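Local coordinates for trwC protein (Escherichia coli, PDB 1OMH) that probably nicks and rejoins the plasmid origin-of-transfer DNA during bacterial conjugation, as the relaxase domain of a longer protein that also carries helicase-family regions, at residues D85-A90 / H161-I166; A113-L118 / I145-H150. All coordinates share one frame; numbering follows the deposited sequence.

Interaction 1: D85-A90 / H161-I166; sequences DLTFSA and HTHAVI. With SO4 (sulfate ion), chain C; nucleotides of chain A.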
loop_
_atom_site.group_PDB
_atom_site.type_symbol
_atom_site.label_atom_id
_atom_site.label_comp_id
_atom_site.label_asym_id
_atom_site.label_seq_id
_atom_site.Cartn_x
_atom_site.Cartn_y
_atom_site.Cartn_z
ATOM N N ASP B 85 -0.882 -7.713 0.587
ATOM C CA ASP B 85 -0.976 -6.360 0.070
ATOM C C ASP B 85 -0.325 -5.369 1.021
ATOM O O ASP B 85 -0.697 -5.286 2.190
ATOM C CB ASP B 85 -2.443 -5.971 -0.139
ATOM C CG ASP B 85 -2.606 -4.564 -0.717
ATOM O OD1 ASP B 85 -1.601 -3.957 -1.148
ATOM O OD2 ASP B 85 -3.751 -4.067 -0.751
ATOM N N LEU B 86 0.669 -4.640 0.524
ATOM C CA LEU B 86 1.322 -3.616 1.324
ATOM C C LEU B 86 0.840 -2.298 0.713
ATOM O O LEU B 86 1.173 -1.966 -0.427
ATOM C CB LEU B 86 2.851 -3.730 1.240
ATOM C CG LEU B 86 3.549 -4.969 1.825
ATOM C CD1 LEU B 86 5.057 -4.750 1.844
ATOM C CD2 LEU B 86 3.063 -5.240 3.233
ATOM N N THR B 87 0.029 -1.568 1.469
ATOM C CA THR B 87 -0.520 -0.301 1.002
ATOM C C THR B 87 0.257 0.886 1.558
ATOM O O THR B 87 0.213 1.158 2.760
ATOM C CB THR B 87 -1.993 -0.164 1.418
ATOM O OG1 THR B 87 -2.745 -1.233 0.832
ATOM C CG2 THR B 87 -2.563 1.174 0.966
ATOM N N PHE B 88 0.969 1.570 0.665
ATOM C CA PHE B 88 1.772 2.741 0.999
ATOM C C PHE B 88 0.961 4.004 0.708
ATOM O O PHE B 88 0.555 4.225 -0.426
ATOM C CB PHE B 88 3.043 2.802 0.140
ATOM C CG PHE B 88 3.978 1.651 0.333
ATOM C CD1 PHE B 88 3.753 0.433 -0.306
ATOM C CD2 PHE B 88 5.097 1.787 1.149
ATOM C CE1 PHE B 88 4.637 -0.638 -0.135
ATOM C CE2 PHE B 88 5.984 0.720 1.327
ATOM C CZ PHE B 88 5.753 -0.491 0.684
ATOM N N SER B 89 0.757 4.839 1.719
ATOM C CA SER B 89 -0.001 6.071 1.537
ATOM C C SER B 89 0.826 7.277 1.967
ATOM O O SER B 89 1.426 7.284 3.034
ATOM C CB SER B 89 -1.287 6.011 2.356
ATOM O OG SER B 89 -2.059 4.884 1.964
ATOM N N ALA B 90 0.854 8.294 1.121
ATOM C CA ALA B 90 1.601 9.506 1.407
ATOM C C ALA B 90 0.834 10.433 2.340
ATOM O O ALA B 90 -0.389 10.316 2.488
ATOM C CB ALA B 90 1.906 10.230 0.110
ATOM N N HIS B 161 -1.587 6.748 -3.115
ATOM C CA HIS B 161 -1.245 5.503 -2.452
ATOM C C HIS B 161 -1.037 4.396 -3.466
ATOM O O HIS B 161 -1.587 4.429 -4.574
ATOM C CB HIS B 161 -2.332 5.091 -1.449
ATOM C CG HIS B 161 -3.684 4.869 -2.058
ATOM N ND1 HIS B 161 -4.454 5.898 -2.560
ATOM C CD2 HIS B 161 -4.420 3.743 -2.218
ATOM C CE1 HIS B 161 -5.602 5.416 -2.999
ATOM N NE2 HIS B 161 -5.608 4.108 -2.802
ATOM N N THR B 162 -0.234 3.411 -3.084
ATOM C CA THR B 162 0.051 2.291 -3.963
ATOM C C THR B 162 -0.205 0.982 -3.260
ATOM O O THR B 162 0.206 0.791 -2.108
ATOM C CB THR B 162 1.521 2.284 -4.438
ATOM O OG1 THR B 162 1.782 3.447 -5.228
ATOM C CG2 THR B 162 1.801 1.036 -5.284
ATOM N N HIS B 163 -0.906 0.095 -3.955
ATOM C CA HIS B 163 -1.196 -1.232 -3.440
ATOM C C HIS B 163 -0.118 -2.137 -4.009
ATOM O O HIS B 163 -0.148 -2.455 -5.194
ATOM C CB HIS B 163 -2.559 -1.725 -3.932
ATOM C CG HIS B 163 -3.724 -1.102 -3.233
ATOM N ND1 HIS B 163 -4.071 -1.420 -1.935
ATOM C CD2 HIS B 163 -4.628 -0.183 -3.649
ATOM C CE1 HIS B 163 -5.137 -0.725 -1.585
ATOM N NE2 HIS B 163 -5.495 0.035 -2.607
ATOM N N ALA B 164 0.845 -2.526 -3.176
ATOM C CA ALA B 164 1.918 -3.414 -3.600
ATOM C C ALA B 164 1.471 -4.828 -3.265
ATOM O O ALA B 164 1.570 -5.266 -2.116
ATOM C CB ALA B 164 3.216 -3.081 -2.854
ATOM N N VAL B 165 0.970 -5.539 -4.266
ATOM C CA VAL B 165 0.498 -6.892 -4.048
ATOM C C VAL B 165 1.609 -7.922 -4.214
ATOM O O VAL B 165 2.008 -8.265 -5.336
ATOM C CB VAL B 165 -0.667 -7.238 -4.999
ATOM C CG1 VAL B 165 -1.184 -8.641 -4.697
ATOM C CG2 VAL B 165 -1.791 -6.208 -4.836
ATOM N N ILE B 166 2.113 -8.401 -3.082
ATOM C CA ILE B 166 3.158 -9.411 -3.088
ATOM C C ILE B 166 2.451 -10.753 -3.237
ATOM O O ILE B 166 1.721 -11.185 -2.344
ATOM C CB ILE B 166 3.962 -9.427 -1.767
ATOM C CG1 ILE B 166 4.724 -8.111 -1.574
ATOM C CG2 ILE B 166 4.963 -10.573 -1.791
ATOM C CD1 ILE B 166 3.860 -6.909 -1.313
HETATM S S SO4 C . -8.777 2.034 -2.553
HETATM O O1 SO4 C . -8.753 1.906 -4.023
HETATM O O2 SO4 C . -9.266 3.374 -2.171
HETATM O O3 SO4 C . -7.412 1.847 -2.027
HETATM O O4 SO4 C . -9.674 1.004 -1.994
ATOM P P DT A 23 -3.309 12.460 9.484
ATOM O OP1 DT A 23 -2.451 13.524 8.908
ATOM O OP2 DT A 23 -4.158 12.759 10.661
ATOM O "O5'" DT A 23 -4.202 11.812 8.324
ATOM C "C5'" DT A 23 -5.063 12.620 7.472
ATOM C "C4'" DT A 23 -5.012 12.096 6.050
ATOM O "O4'" DT A 23 -3.631 11.944 5.702
ATOM C "C3'" DT A 23 -5.709 10.760 5.728
ATOM O "O3'" DT A 23 -6.585 11.106 4.642
ATOM C "C2'" DT A 23 -4.753 10.077 4.765
ATOM C "C1'" DT A 23 -3.432 10.809 4.903
ATOM N N1 DT A 23 -2.204 10.131 5.356
ATOM C C2 DT A 23 -1.795 8.982 4.726
ATOM O O2 DT A 23 -2.477 8.396 3.904
ATOM N N3 DT A 23 -0.543 8.548 5.091
ATOM C C4 DT A 23 0.303 9.127 6.022
ATOM O O4 DT A 23 1.418 8.645 6.213
ATOM C C5 DT A 23 -0.229 10.291 6.698
ATOM C C7 DT A 23 0.591 10.977 7.745
ATOM C C6 DT A 23 -1.443 10.715 6.347
#
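His163 presents its ring edge to Asp85 on one side and to a sulfate on the other, while Thr87 OG1 comes up obliquely, 3.1 Å from His163 ND1. These residues share one face of the relaxase domain's central antiparallel sheet, on strands 81-89 and 158-167. Tyr18 stacks on the His163 ring. With CG anti to the backbone N (chi1 -179°), the Asp85 carboxylate reaches across, and OD2 accepts, through its syn lone pair, a hydrogen bond from His163 ND1 (2.9 Å). The bond is bent (139° at the hydrogen) and Asp85 OD2 sits 28° out of the ring plane, yet it helps fix the ring's rotation, with NE2 directed at the sulfate. His161 and His163 bind zinc or copper in other TrwC structures; in this metal-free model both donate from NE2 to O3 of the sulfate, probably from the crystallisation liquor, and His161 ND1 is hydrogen-bonded to Gln159 O. On the opposite face the Phe88 ring meets Thr162 O and Ala164 CB at its edge, and Leu86 CG packs 3.7 Å from Ile166 CD1. Backbone bonds pair Leu86 with Ala164 and Phe88 with Thr162. At the strand end, N3 of DT23 in the bound DNA makes a weak 3.1 Å hydrogen bond to Ser89 O.

Interaction 2: A113-L118 / I145-H150; sequences AVARTL and IGKFRH. With SO4 (sulfate ion), chain D.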
loop_
_atom_site.group_PDB
_atom_site.type_symbol
_atom_site.label_atom_id
_atom_site.label_comp_id
_atom_site.label_asym_id
_atom_site.label_seq_id
_atom_site.Cartn_x
_atom_site.Cartn_y
_atom_site.Cartn_z
ATOM N N ALA B 113 10.127 5.839 -3.357
ATOM C CA ALA B 113 10.099 5.444 -1.955
ATOM C C ALA B 113 9.457 4.066 -1.820
ATOM O O ALA B 113 9.904 3.248 -1.015
ATOM C CB ALA B 113 9.345 6.474 -1.125
ATOM N N VAL B 114 8.423 3.808 -2.617
ATOM C CA VAL B 114 7.747 2.513 -2.598
ATOM C C VAL B 114 8.689 1.419 -3.115
ATOM O O VAL B 114 8.811 0.365 -2.509
ATOM C CB VAL B 114 6.472 2.521 -3.482
ATOM C CG1 VAL B 114 5.922 1.116 -3.614
ATOM C CG2 VAL B 114 5.404 3.437 -2.866
ATOM N N ALA B 115 9.356 1.681 -4.236
ATOM C CA ALA B 115 10.270 0.702 -4.823
ATOM C C ALA B 115 11.424 0.346 -3.883
ATOM O O ALA B 115 11.778 -0.822 -3.741
ATOM C CB ALA B 115 10.817 1.226 -6.151
ATOM N N ARG B 116 12.006 1.353 -3.242
ATOM C CA ARG B 116 13.115 1.117 -2.327
ATOM C C ARG B 116 12.678 0.342 -1.088
ATOM O O ARG B 116 13.417 -0.505 -0.578
ATOM C CB ARG B 116 13.750 2.449 -1.928
ATOM C CG ARG B 116 14.485 3.124 -3.077
ATOM C CD ARG B 116 14.864 4.550 -2.727
ATOM N NE ARG B 116 15.471 5.248 -3.858
ATOM C CZ ARG B 116 15.685 6.558 -3.898
ATOM N NH1 ARG B 116 15.342 7.320 -2.866
ATOM N NH2 ARG B 116 16.244 7.107 -4.968
ATOM N N THR B 117 11.473 0.619 -0.603
ATOM C CA THR B 117 10.983 -0.083 0.573
ATOM C C THR B 117 10.731 -1.544 0.219
ATOM O O THR B 117 11.041 -2.443 1.003
ATOM C CB THR B 117 9.686 0.552 1.100
ATOM O OG1 THR B 117 9.910 1.945 1.347
ATOM C CG2 THR B 117 9.248 -0.116 2.398
ATOM N N LEU B 118 10.183 -1.784 -0.970
ATOM C CA LEU B 118 9.897 -3.144 -1.397
ATOM C C LEU B 118 11.177 -3.957 -1.578
ATOM O O LEU B 118 11.159 -5.184 -1.473
ATOM C CB LEU B 118 9.075 -3.134 -2.692
ATOM C CG LEU B 118 7.630 -2.645 -2.526
ATOM C CD1 LEU B 118 6.962 -2.532 -3.879
ATOM C CD2 LEU B 118 6.861 -3.608 -1.626
ATOM N N ILE B 145 5.985 -9.060 -7.300
ATOM C CA ILE B 145 5.091 -8.003 -6.816
ATOM C C ILE B 145 4.396 -7.218 -7.925
ATOM O O ILE B 145 5.023 -6.814 -8.904
ATOM C CB ILE B 145 5.856 -6.938 -5.987
ATOM C CG1 ILE B 145 6.892 -7.604 -5.061
ATOM C CG2 ILE B 145 4.868 -6.082 -5.194
ATOM C CD1 ILE B 145 6.337 -8.716 -4.209
ATOM N N GLY B 146 3.102 -6.992 -7.737
ATOM C CA GLY B 146 2.327 -6.194 -8.665
ATOM C C GLY B 146 2.034 -4.889 -7.932
ATOM O O GLY B 146 1.335 -4.891 -6.919
ATOM N N LYS B 147 2.576 -3.779 -8.423
ATOM C CA LYS B 147 2.377 -2.473 -7.789
ATOM C C LYS B 147 1.330 -1.643 -8.527
ATOM O O LYS B 147 1.434 -1.430 -9.738
ATOM C CB LYS B 147 3.695 -1.691 -7.754
ATOM C CG LYS B 147 4.848 -2.423 -7.074
ATOM C CD LYS B 147 6.116 -1.569 -7.056
ATOM C CE LYS B 147 6.622 -1.316 -8.468
ATOM N NZ LYS B 147 7.875 -0.509 -8.485
ATOM N N PHE B 148 0.338 -1.152 -7.792
ATOM C CA PHE B 148 -0.720 -0.361 -8.409
ATOM C C PHE B 148 -0.904 0.976 -7.699
ATOM O O PHE B 148 -1.352 1.023 -6.556
ATOM C CB PHE B 148 -2.021 -1.168 -8.401
ATOM C CG PHE B 148 -1.865 -2.560 -8.958
ATOM C CD1 PHE B 148 -1.633 -3.643 -8.116
ATOM C CD2 PHE B 148 -1.926 -2.783 -10.328
ATOM C CE1 PHE B 148 -1.469 -4.929 -8.632
ATOM C CE2 PHE B 148 -1.760 -4.063 -10.854
ATOM C CZ PHE B 148 -1.532 -5.137 -10.000
ATOM N N ARG B 149 -0.550 2.054 -8.399
ATOM C CA ARG B 149 -0.645 3.420 -7.884
ATOM C C ARG B 149 -2.035 4.010 -8.118
ATOM O O ARG B 149 -2.561 3.957 -9.232
ATOM C CB ARG B 149 0.413 4.296 -8.573
ATOM C CG ARG B 149 0.596 5.694 -7.981
ATOM C CD ARG B 149 1.589 6.501 -8.818
ATOM N NE ARG B 149 1.093 6.689 -10.176
ATOM C CZ ARG B 149 1.842 6.606 -11.268
ATOM N NH1 ARG B 149 1.292 6.792 -12.456
ATOM N NH2 ARG B 149 3.136 6.332 -11.176
ATOM N N HIS B 150 -2.621 4.569 -7.061
ATOM C CA HIS B 150 -3.940 5.184 -7.125
ATOM C C HIS B 150 -3.874 6.589 -6.568
ATOM O O HIS B 150 -2.960 6.912 -5.820
ATOM C CB HIS B 150 -4.956 4.321 -6.375
ATOM C CG HIS B 150 -5.290 3.059 -7.103
ATOM N ND1 HIS B 150 -6.027 3.051 -8.269
ATOM C CD2 HIS B 150 -4.886 1.781 -6.905
ATOM C CE1 HIS B 150 -6.055 1.826 -8.762
ATOM N NE2 HIS B 150 -5.369 1.036 -7.954
HETATM S S SO4 D . -8.039 6.206 -8.250
HETATM O O1 SO4 D . -8.234 4.840 -8.773
HETATM O O2 SO4 D . -9.135 7.073 -8.720
HETATM O O3 SO4 D . -6.758 6.748 -8.732
HETATM O O4 SO4 D . -8.025 6.160 -6.777
#
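Ile145 opens strand 145-150 by turning CB toward helix 104-122, its CG2 methyl 4.3 Å from Leu118 CD1. This is helix-on-sheet packing: the helix lies over one face of the relaxase domain's antiparallel sheet, its short segment axis 11.2 Å from that of the strand and running nearly antiparallel to it, at 156°. The alternation of the strand then sets the roles. Gly146 passes without a side chain, and Lys147 brings the next one back to the helix. Its aliphatic part does most of the work, sliding past Leu118 in the opposite direction, with CD pressed tightly against Leu118 CD1 at 3.4 Å. Val114 CG1 lies beside Leu118 on the same helix face, 4.4 Å from Lys147 CD. A bend at chi3 (-65°) swings the amino group along the helix flank, so that NZ comes 4.1 Å from Ala115 CB, and Gln37 OE1 accepts a hydrogen bond from it. Gln37 also donates to Ala115 O, so one amide ties the lysine tip and the helix backbone together.

Phe148 faces the far side of the sheet, where its ring meets Phe55 edge-to-face. Arg149 returns to the helix side and forms a salt bridge with Asp111, two residues before the segment on the same helix. His150, a zinc and copper ligand in other structures of this protein, again lies on the far face. Tyr18 O is hydrogen-bonded to its NE2, and at the other ring nitrogen, His150 ND1 donates to sulfate O1 at 2.9 Å.

How the interactions relate
Interactions 1 and 2 meet at one sheet, since strands 158-167 and 145-152 are neighbours: His161 O lies 2.7 Å from His150 N, and Val165 N 2.8 Å from Gly146 O, both probable hydrogen bonds. Interaction 1 sits at the centre of the chain, wholly buried, and joins two strands through backbone bonds and the Asp85-His163 side-chain hydrogen bond; interaction 2 lies farther out, its lysine partly exposed, and joins helix to strand by side-chain packing alone. The helix bridges both, because Leu118 and Val114 also touch Phe88. On the face away from the helix, His161 and His163 from interaction 1 and His150 from interaction 2 together supply the histidines of the metal site.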